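PDB 1TWY: ABC transporter, periplasmic substrate-binding protein from Vibrio cholerae O1 biovar eltor, which probably binds phosphate in the periplasm and hands it to an ABC transporter for uptake. Local coordinates for residues 70-73 and 79-82; 158-163 and 173-178; 221-226 and 231-236. All blocks are in the same frame, centred on the assembly; numbering follows the deposited sequence.

Contact 1 (70-73 and 79-82); sequences SLLK and IAMT
Leu-72, on the last turn of helix 65-73, packs over Ala-80 of strand 79-82 in the closing half of a beta-alpha-beta crossover. Strands 57-62 and 79-82 both run parallel to strand 29-34, which lies between them, and the helix makes the connection across it. This is the alpha/beta architecture expected of a periplasmic binding protein lobe. The tight part is small, burying 114 Å² over both segments, and its side-chain contact is apolar. The CB of Leu-72 and that of Ala-80 each point toward the other segment, and the CA atoms of the same two residues are 5.9 Å apart. Ala-80 CB lies 4.0 Å from Leu-72 CB and 3.9 Å from Leu-72 CD2, ordinary van der Waals contact. Leu-72 CG stands opposite the backbone N (chi1 -180°), which sends both methyls down onto the strand instead of along the helix surface. Leu-242 on strand 236-243 and Tyr-244 close round the same leucine. Ile-79 offers mainly its backbone here; its side chain turns to the other face of the sheet, among Thr-252, Phe-255 and Ile-256 of helix 250-260. On the loose side, Ser-70 points away from the strand and Lys-73 takes no part, its NZ hydrogen-bonded to Glu-90 O; both are partly exposed. No hydrogen bond joins the two segments, so the direct contact between them is van der Waals packing. The two leucine methyls divide the strand between them, CD2 lying on the alanine methyl while CD1 lies 3.9 Å from Ile-79 N.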
loop_
_atom_site.group_PDB
_atom_site.type_symbol
_atom_site.label_atom_id
_atom_site.label_comp_id
_atom_site.label_asym_id
_atom_site.label_seq_id
_atom_site.Cartn_x
_atom_site.Cartn_y
_atom_site.Cartn_z
ATOM N N SER A 70 12.627 0.167 13.512
ATOM C CA SER A 70 13.221 0.253 14.851
ATOM C C SER A 70 13.796 -1.062 15.322
ATOM O O SER A 70 14.904 -1.100 15.876
ATOM C CB SER A 70 12.157 0.699 15.838
ATOM O OG SER A 70 12.728 0.786 17.164
ATOM N N LEU A 71 13.055 -2.153 15.126
ATOM C CA LEU A 71 13.513 -3.462 15.504
ATOM C C LEU A 71 14.791 -3.887 14.797
ATOM O O LEU A 71 15.624 -4.563 15.351
ATOM C CB LEU A 71 12.386 -4.495 15.351
ATOM C CG LEU A 71 11.188 -4.366 16.308
ATOM C CD1 LEU A 71 9.974 -5.266 15.791
ATOM C CD2 LEU A 71 11.561 -4.818 17.621
ATOM N N LEU A 72 14.883 -3.580 13.520
ATOM C CA LEU A 72 16.118 -3.848 12.756
ATOM C C LEU A 72 17.280 -3.000 13.263
ATOM O O LEU A 72 18.391 -3.556 13.411
ATOM C CB LEU A 72 15.906 -3.577 11.273
ATOM C CG LEU A 72 17.099 -3.817 10.375
ATOM C CD1 LEU A 72 17.527 -5.209 10.306
ATOM C CD2 LEU A 72 16.781 -3.259 8.954
ATOM N N LYS A 73 17.010 -1.723 13.572
ATOM C CA LYS A 73 18.099 -0.796 14.036
ATOM C C LYS A 73 18.553 -1.172 15.435
ATOM O O LYS A 73 19.757 -1.018 15.755
ATOM C CB LYS A 73 17.736 0.636 13.946
ATOM C CG LYS A 73 17.723 1.209 12.543
ATOM C CD LYS A 73 17.399 2.672 12.569
ATOM C CE LYS A 73 17.279 3.208 11.153
ATOM N NZ LYS A 73 17.191 4.705 11.179
ATOM N N ILE A 79 15.797 -8.552 9.259
ATOM C CA ILE A 79 15.288 -7.907 8.086
ATOM C C ILE A 79 14.150 -7.012 8.446
ATOM O O ILE A 79 13.377 -7.447 9.233
ATOM C CB ILE A 79 14.876 -8.952 6.953
ATOM C CG1 ILE A 79 16.063 -9.912 6.697
ATOM C CG2 ILE A 79 14.513 -8.186 5.694
ATOM C CD1 ILE A 79 15.761 -11.095 5.801
ATOM N N ALA A 80 13.981 -5.834 7.879
ATOM C CA ALA A 80 12.728 -5.139 8.081
ATOM C C ALA A 80 11.977 -5.113 6.726
ATOM O O ALA A 80 12.538 -5.182 5.636
ATOM C CB ALA A 80 12.913 -3.785 8.627
HETATM N N MSE A 81 10.656 -4.895 6.810
HETATM C CA MSE A 81 9.888 -4.735 5.634
HETATM C C MSE A 81 9.016 -3.450 5.846
HETATM O O MSE A 81 8.528 -3.215 6.956
HETATM C CB MSE A 81 9.056 -6.003 5.322
HETATM C CG MSE A 81 8.162 -6.380 6.326
HETATM SE SE MSE A 81 7.566 -8.331 6.007
HETATM C CE MSE A 81 7.075 -8.272 7.869
ATOM N N THR A 82 8.910 -2.630 4.828
ATOM C CA THR A 82 8.102 -1.416 4.893
ATOM C C THR A 82 7.210 -1.358 3.688
ATOM O O THR A 82 7.468 -1.918 2.680
ATOM C CB THR A 82 8.910 -0.095 4.952
ATOM O OG1 THR A 82 9.565 0.189 3.692
ATOM C CG2 THR A 82 9.959 -0.112 6.053
#

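Contact 2 (158-163 and 173-178); sequences SFESLM and EVSDVA
A buried carboxylate-to-hydroxyl contact, Glu-160 with Ser-175, ties helix 154-163 to the second strand of the hairpin formed by 166-169 and 172-175. The evidence is one hydrogen bond: Ser-175 OG donates to Glu-160 OE2 at 2.8 Å. The hydroxyl does not come in along the carboxylate plane but from above it, 40° out. Glu-160 reaches the strand with an outstretched chain. CG lies beside the backbone N, and the chain runs straight on through CD (chi2 -176°) and so spans the 7.3 Å between the CA atoms of Glu-160 and Ser-175. Val-177, just beyond the strand, crosses the glutamate at about a right angle and sets its CG2 methyl 3.3 Å from OE2 of Glu-160, with the same CG2 4.1 Å from Glu-160 CG. The same carboxylate oxygen thus meets a hydroxyl and a methyl. Ser-175 OG also takes a weak hydrogen bond from Val-177 N, 3.4 Å long but nearly straight. With its serine-to-second-residue spacing this resembles a stretched ST turn as the chain leaves the strand. Arg-156, one turn earlier on the helix, completes the cluster: its NE makes a salt bridge to Glu-160 OE2, and its NH2 bonds Ser-175 OG. Carboxylate, hydroxyl and guanidinium therefore form a closed triangle. The nearby positive charge would favour an ionised Glu-160, and a serine whose hydroxyl donates a hydrogen bond to the carboxylate can accept one from Arg-156, so each polar partner helps orient the next.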
loop_
_atom_site.group_PDB
_atom_site.type_symbol
_atom_site.label_atom_id
_atom_site.label_comp_id
_atom_site.label_asym_id
_atom_site.label_seq_id
_atom_site.Cartn_x
_atom_site.Cartn_y
_atom_site.Cartn_z
ATOM N N SER A 158 -1.531 4.514 3.433
ATOM C CA SER A 158 -0.845 4.760 2.149
ATOM C C SER A 158 -1.651 5.699 1.295
ATOM O O SER A 158 -1.080 6.532 0.719
ATOM C CB SER A 158 -0.639 3.453 1.478
ATOM O OG SER A 158 0.204 2.623 2.266
ATOM N N PHE A 159 -2.958 5.588 1.250
ATOM C CA PHE A 159 -3.760 6.519 0.397
ATOM C C PHE A 159 -3.559 7.983 0.914
ATOM O O PHE A 159 -3.314 8.888 0.142
ATOM C CB PHE A 159 -5.221 6.152 0.488
ATOM C CG PHE A 159 -6.178 7.134 -0.150
ATOM C CD1 PHE A 159 -6.361 7.139 -1.494
ATOM C CD2 PHE A 159 -6.889 8.099 0.638
ATOM C CE1 PHE A 159 -7.156 8.122 -2.119
ATOM C CE2 PHE A 159 -7.775 9.002 -0.013
ATOM C CZ PHE A 159 -7.841 8.967 -1.392
ATOM N N GLU A 160 -3.656 8.102 2.194
ATOM C CA GLU A 160 -3.474 9.430 2.805
ATOM C C GLU A 160 -2.090 9.945 2.695
ATOM O O GLU A 160 -1.913 11.141 2.326
ATOM C CB GLU A 160 -3.984 9.506 4.248
ATOM C CG GLU A 160 -5.465 9.245 4.478
ATOM C CD GLU A 160 -5.916 9.414 5.867
ATOM O OE1 GLU A 160 -5.193 9.568 6.817
ATOM O OE2 GLU A 160 -7.137 9.195 6.070
ATOM N N SER A 161 -1.098 9.076 2.790
ATOM C CA SER A 161 0.269 9.534 2.584
ATOM C C SER A 161 0.535 9.972 1.139
ATOM O O SER A 161 1.044 11.092 0.866
ATOM C CB SER A 161 1.239 8.430 3.008
ATOM O OG SER A 161 2.595 8.780 2.733
ATOM N N LEU A 162 0.033 9.197 0.193
ATOM C CA LEU A 162 0.194 9.510 -1.222
ATOM C C LEU A 162 -0.513 10.841 -1.605
ATOM O O LEU A 162 0.001 11.594 -2.436
ATOM C CB LEU A 162 -0.273 8.365 -2.129
ATOM C CG LEU A 162 0.598 7.120 -2.159
ATOM C CD1 LEU A 162 -0.196 5.896 -2.563
ATOM C CD2 LEU A 162 1.779 7.387 -3.148
HETATM N N MSE A 163 -1.625 11.137 -0.956
HETATM C CA MSE A 163 -2.443 12.268 -1.321
HETATM C C MSE A 163 -2.162 13.493 -0.494
HETATM O O MSE A 163 -2.790 14.518 -0.740
HETATM C CB MSE A 163 -3.927 11.873 -1.202
HETATM C CG MSE A 163 -4.358 10.734 -2.140
HETATM SE SE MSE A 163 -4.109 11.434 -4.006
HETATM C CE MSE A 163 -4.987 13.216 -3.702
ATOM N N GLU A 173 1.674 12.389 12.578
ATOM C CA GLU A 173 0.786 12.694 11.487
ATOM C C GLU A 173 -0.562 12.236 11.975
ATOM O O GLU A 173 -0.668 11.173 12.637
ATOM C CB GLU A 173 1.189 12.017 10.133
ATOM C CG GLU A 173 2.340 12.597 9.366
ATOM C CD GLU A 173 2.265 14.148 9.226
ATOM O OE1 GLU A 173 1.422 14.632 8.400
ATOM O OE2 GLU A 173 3.109 14.826 9.878
ATOM N N VAL A 174 -1.596 13.004 11.722
ATOM C CA VAL A 174 -2.949 12.691 12.002
ATOM C C VAL A 174 -3.728 12.751 10.690
ATOM O O VAL A 174 -3.447 13.595 9.812
ATOM C CB VAL A 174 -3.511 13.793 12.926
ATOM C CG1 VAL A 174 -5.029 13.701 13.130
ATOM C CG2 VAL A 174 -2.766 13.674 14.233
ATOM N N SER A 175 -4.738 11.905 10.526
ATOM C CA SER A 175 -5.531 11.982 9.315
ATOM C C SER A 175 -6.201 13.361 9.175
ATOM O O SER A 175 -6.812 13.868 10.116
ATOM C CB SER A 175 -6.633 10.899 9.294
ATOM O OG SER A 175 -7.452 11.032 8.180
ATOM N N ASP A 176 -6.173 13.879 7.939
ATOM C CA ASP A 176 -6.738 15.216 7.653
ATOM C C ASP A 176 -7.949 15.080 6.713
ATOM O O ASP A 176 -8.475 16.066 6.153
ATOM C CB ASP A 176 -5.691 16.060 6.990
ATOM C CG ASP A 176 -5.967 17.579 7.093
ATOM O OD1 ASP A 176 -6.659 18.041 7.998
ATOM O OD2 ASP A 176 -5.464 18.278 6.238
ATOM N N VAL A 177 -8.471 13.879 6.580
ATOM C CA VAL A 177 -9.688 13.612 5.835
ATOM C C VAL A 177 -10.842 14.113 6.662
ATOM O O VAL A 177 -10.926 13.930 7.880
ATOM C CB VAL A 177 -9.869 12.062 5.554
ATOM C CG1 VAL A 177 -11.106 11.696 4.919
ATOM C CG2 VAL A 177 -8.780 11.636 4.623
ATOM N N ALA A 178 -11.717 14.736 5.965
ATOM C CA ALA A 178 -12.901 15.292 6.630
ATOM C C ALA A 178 -13.658 14.242 7.413
ATOM O O ALA A 178 -13.929 13.210 6.918
ATOM C CB ALA A 178 -13.760 15.891 5.618
#

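Contact 3 (221-226 and 231-236)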
loop_
_atom_site.group_PDB
_atom_site.type_symbol
_atom_site.label_atom_id
_atom_site.label_comp_id
_atom_site.label_asym_id
_atom_site.label_seq_id
_atom_site.Cartn_x
_atom_site.Cartn_y
_atom_site.Cartn_z
ATOM N N ALA A 221 -3.917 8.762 -16.077
ATOM C CA ALA A 221 -3.252 7.470 -16.250
ATOM C C ALA A 221 -4.211 6.380 -15.805
ATOM O O ALA A 221 -4.831 6.482 -14.716
ATOM C CB ALA A 221 -1.990 7.407 -15.425
ATOM N N ASP A 222 -4.287 5.308 -16.596
ATOM C CA ASP A 222 -5.157 4.200 -16.235
ATOM C C ASP A 222 -4.502 3.397 -15.110
ATOM O O ASP A 222 -3.278 3.297 -15.047
ATOM C CB ASP A 222 -5.385 3.236 -17.362
ATOM C CG ASP A 222 -6.160 3.816 -18.481
ATOM O OD1 ASP A 222 -7.155 4.473 -18.189
ATOM O OD2 ASP A 222 -5.785 3.640 -19.665
ATOM N N PRO A 223 -5.331 2.837 -14.231
ATOM C CA PRO A 223 -4.842 1.989 -13.138
ATOM C C PRO A 223 -4.519 0.573 -13.556
ATOM O O PRO A 223 -5.386 -0.334 -13.443
ATOM C CB PRO A 223 -5.979 2.060 -12.147
ATOM C CG PRO A 223 -7.123 2.084 -12.974
ATOM C CD PRO A 223 -6.779 3.030 -14.132
ATOM N N THR A 224 -3.320 0.440 -14.084
ATOM C CA THR A 224 -2.779 -0.816 -14.646
ATOM C C THR A 224 -1.451 -1.177 -14.053
ATOM O O THR A 224 -0.704 -0.312 -13.635
ATOM C CB THR A 224 -2.598 -0.780 -16.181
ATOM O OG1 THR A 224 -1.609 0.159 -16.614
ATOM C CG2 THR A 224 -3.918 -0.407 -16.898
ATOM N N SER A 225 -1.161 -2.486 -14.136
ATOM C CA SER A 225 0.111 -3.030 -13.701
ATOM C C SER A 225 1.268 -2.373 -14.426
ATOM O O SER A 225 2.169 -1.844 -13.797
ATOM C CB SER A 225 0.127 -4.549 -13.848
ATOM O OG SER A 225 -0.551 -5.011 -12.709
ATOM N N ASP A 226 1.183 -2.353 -15.760
ATOM C CA ASP A 226 2.167 -1.638 -16.544
ATOM C C ASP A 226 2.412 -0.180 -16.218
ATOM O O ASP A 226 3.552 0.235 -16.068
ATOM C CB ASP A 226 1.943 -1.813 -18.081
ATOM C CG ASP A 226 3.164 -1.323 -18.869
ATOM O OD1 ASP A 226 4.267 -1.884 -18.643
ATOM O OD2 ASP A 226 3.137 -0.309 -19.609
ATOM N N HIS A 231 5.693 3.891 -13.352
ATOM C CA HIS A 231 5.392 5.090 -12.590
ATOM C C HIS A 231 4.593 6.157 -13.360
ATOM O O HIS A 231 4.604 7.307 -12.968
ATOM C CB HIS A 231 6.679 5.724 -12.031
ATOM C CG HIS A 231 7.428 4.820 -11.106
ATOM N ND1 HIS A 231 6.792 4.030 -10.167
ATOM C CD2 HIS A 231 8.754 4.553 -10.993
ATOM C CE1 HIS A 231 7.698 3.327 -9.509
ATOM N NE2 HIS A 231 8.896 3.628 -9.987
ATOM N N THR A 232 3.831 5.782 -14.367
ATOM C CA THR A 232 2.931 6.755 -14.977
ATOM C C THR A 232 1.664 6.867 -14.147
ATOM O O THR A 232 1.081 7.905 -14.068
ATOM C CB THR A 232 2.691 6.518 -16.479
ATOM O OG1 THR A 232 1.925 5.346 -16.756
ATOM C CG2 THR A 232 4.029 6.280 -17.199
ATOM N N TYR A 233 1.262 5.769 -13.511
ATOM C CA TYR A 233 0.172 5.829 -12.521
ATOM C C TYR A 233 0.737 6.060 -11.118
ATOM O O TYR A 233 1.512 5.273 -10.631
ATOM C CB TYR A 233 -0.704 4.562 -12.651
ATOM C CG TYR A 233 -1.880 4.578 -11.688
ATOM C CD1 TYR A 233 -3.058 5.164 -12.067
ATOM C CD2 TYR A 233 -1.837 3.892 -10.525
ATOM C CE1 TYR A 233 -4.173 5.178 -11.198
ATOM C CE2 TYR A 233 -2.961 3.912 -9.633
ATOM C CZ TYR A 233 -4.092 4.493 -10.017
ATOM O OH TYR A 233 -5.224 4.546 -9.240
ATOM N N GLN A 234 0.342 7.142 -10.479
ATOM C CA GLN A 234 1.000 7.623 -9.300
ATOM C C GLN A 234 0.589 6.863 -7.993
ATOM O O GLN A 234 1.326 6.981 -7.028
ATOM C CB GLN A 234 0.807 9.151 -9.066
ATOM C CG GLN A 234 1.443 10.106 -10.096
ATOM C CD GLN A 234 1.019 11.575 -9.728
ATOM O OE1 GLN A 234 0.994 11.958 -8.499
ATOM N NE2 GLN A 234 0.589 12.311 -10.723
ATOM N N LEU A 235 -0.602 6.193 -7.916
ATOM C CA LEU A 235 -1.122 5.748 -6.691
ATOM C C LEU A 235 -0.641 4.324 -6.398
ATOM O O LEU A 235 -1.286 3.311 -6.604
ATOM C CB LEU A 235 -2.664 5.828 -6.669
ATOM C CG LEU A 235 -3.133 7.298 -6.632
ATOM C CD1 LEU A 235 -4.677 7.276 -6.592
ATOM C CD2 LEU A 235 -2.508 8.329 -5.599
ATOM N N SER A 236 0.610 4.263 -6.007
ATOM C CA SER A 236 1.203 2.998 -5.677
ATOM C C SER A 236 2.185 3.219 -4.544
ATOM O O SER A 236 2.641 4.312 -4.261
ATOM C CB SER A 236 1.921 2.409 -6.839
ATOM O OG SER A 236 3.157 3.040 -6.978
#
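Asp-222 O accepts a weak bond of 3.0 Å from Thr-224 N and a hydrogen bond from Asn-227 ND2, while across the contact it lies 3.5 Å from Tyr-233 CD1. The bond to Thr-224 N closes an inverse gamma turn centred on Pro-223, and that turn presents the proline to the tyrosine ring. Pro-223 CA sits over one face, 3.9 Å from the centroid of the Tyr-233 ring and 16° off its normal, which meets the geometry of a CH-pi contact. Its CB extends the cover toward the phenol end, with Pro-223 CB 3.7 Å from Tyr-233 CE1. A different approach is used by Ala-221, whose carbonyl O lies in the ring plane at the edge, 3.4 Å from Tyr-233 CD1; the ring is thus met over one face by the proline and at one edge by the carbonyl. Tyr-233 CG is opposite its backbone N (chi1 -178°), directing the ring across to the 221-223 segment. At the root of the tyrosine, Ala-221 CB packs 4.2 Å from Tyr-233 CB and 3.4 Å from Thr-232 O. At the far end, Tyr-233 OH is hydrogen-bonded to Leu-105 O. Helix 225-229 begins within 221-226 and has ended at His-231. Thr-224 is its N-cap, with OG1 bonded to Asn-227 N, and His-231, at positive phi (60°), ends it in a Schellman motif. The contact therefore closes the excursion between strands 214-218 and 236-243: helix 225-229 contributes Asn-227 and Ile-228 against the tyrosine, strand 214-218 adds Phe-218, and the phenol reaches strand 96-109.

Contacts 2 and 3 meet directly although their centres are 19 Å apart: Leu-162 CD2 lies 3.4 Å from Ser-236 O, and Met-163 SE lies 3.8 Å from Leu-235 CD2. Contact 1 stands apart, its centre 23 Å from that of contact 2 and 28 Å from that of contact 3, with nearest atoms about 8 and 10 Å away. Strand 236-243 bridges the gap, starting in contact 3 and pairing with strand 79-82 of contact 1. The bound magnesium, at Gly-164 and Thr-166, is about 9 Å from the Glu-160 side chain of contact 2. As in related phosphate receptors, the start of helix 154-163 probably faces the anion site.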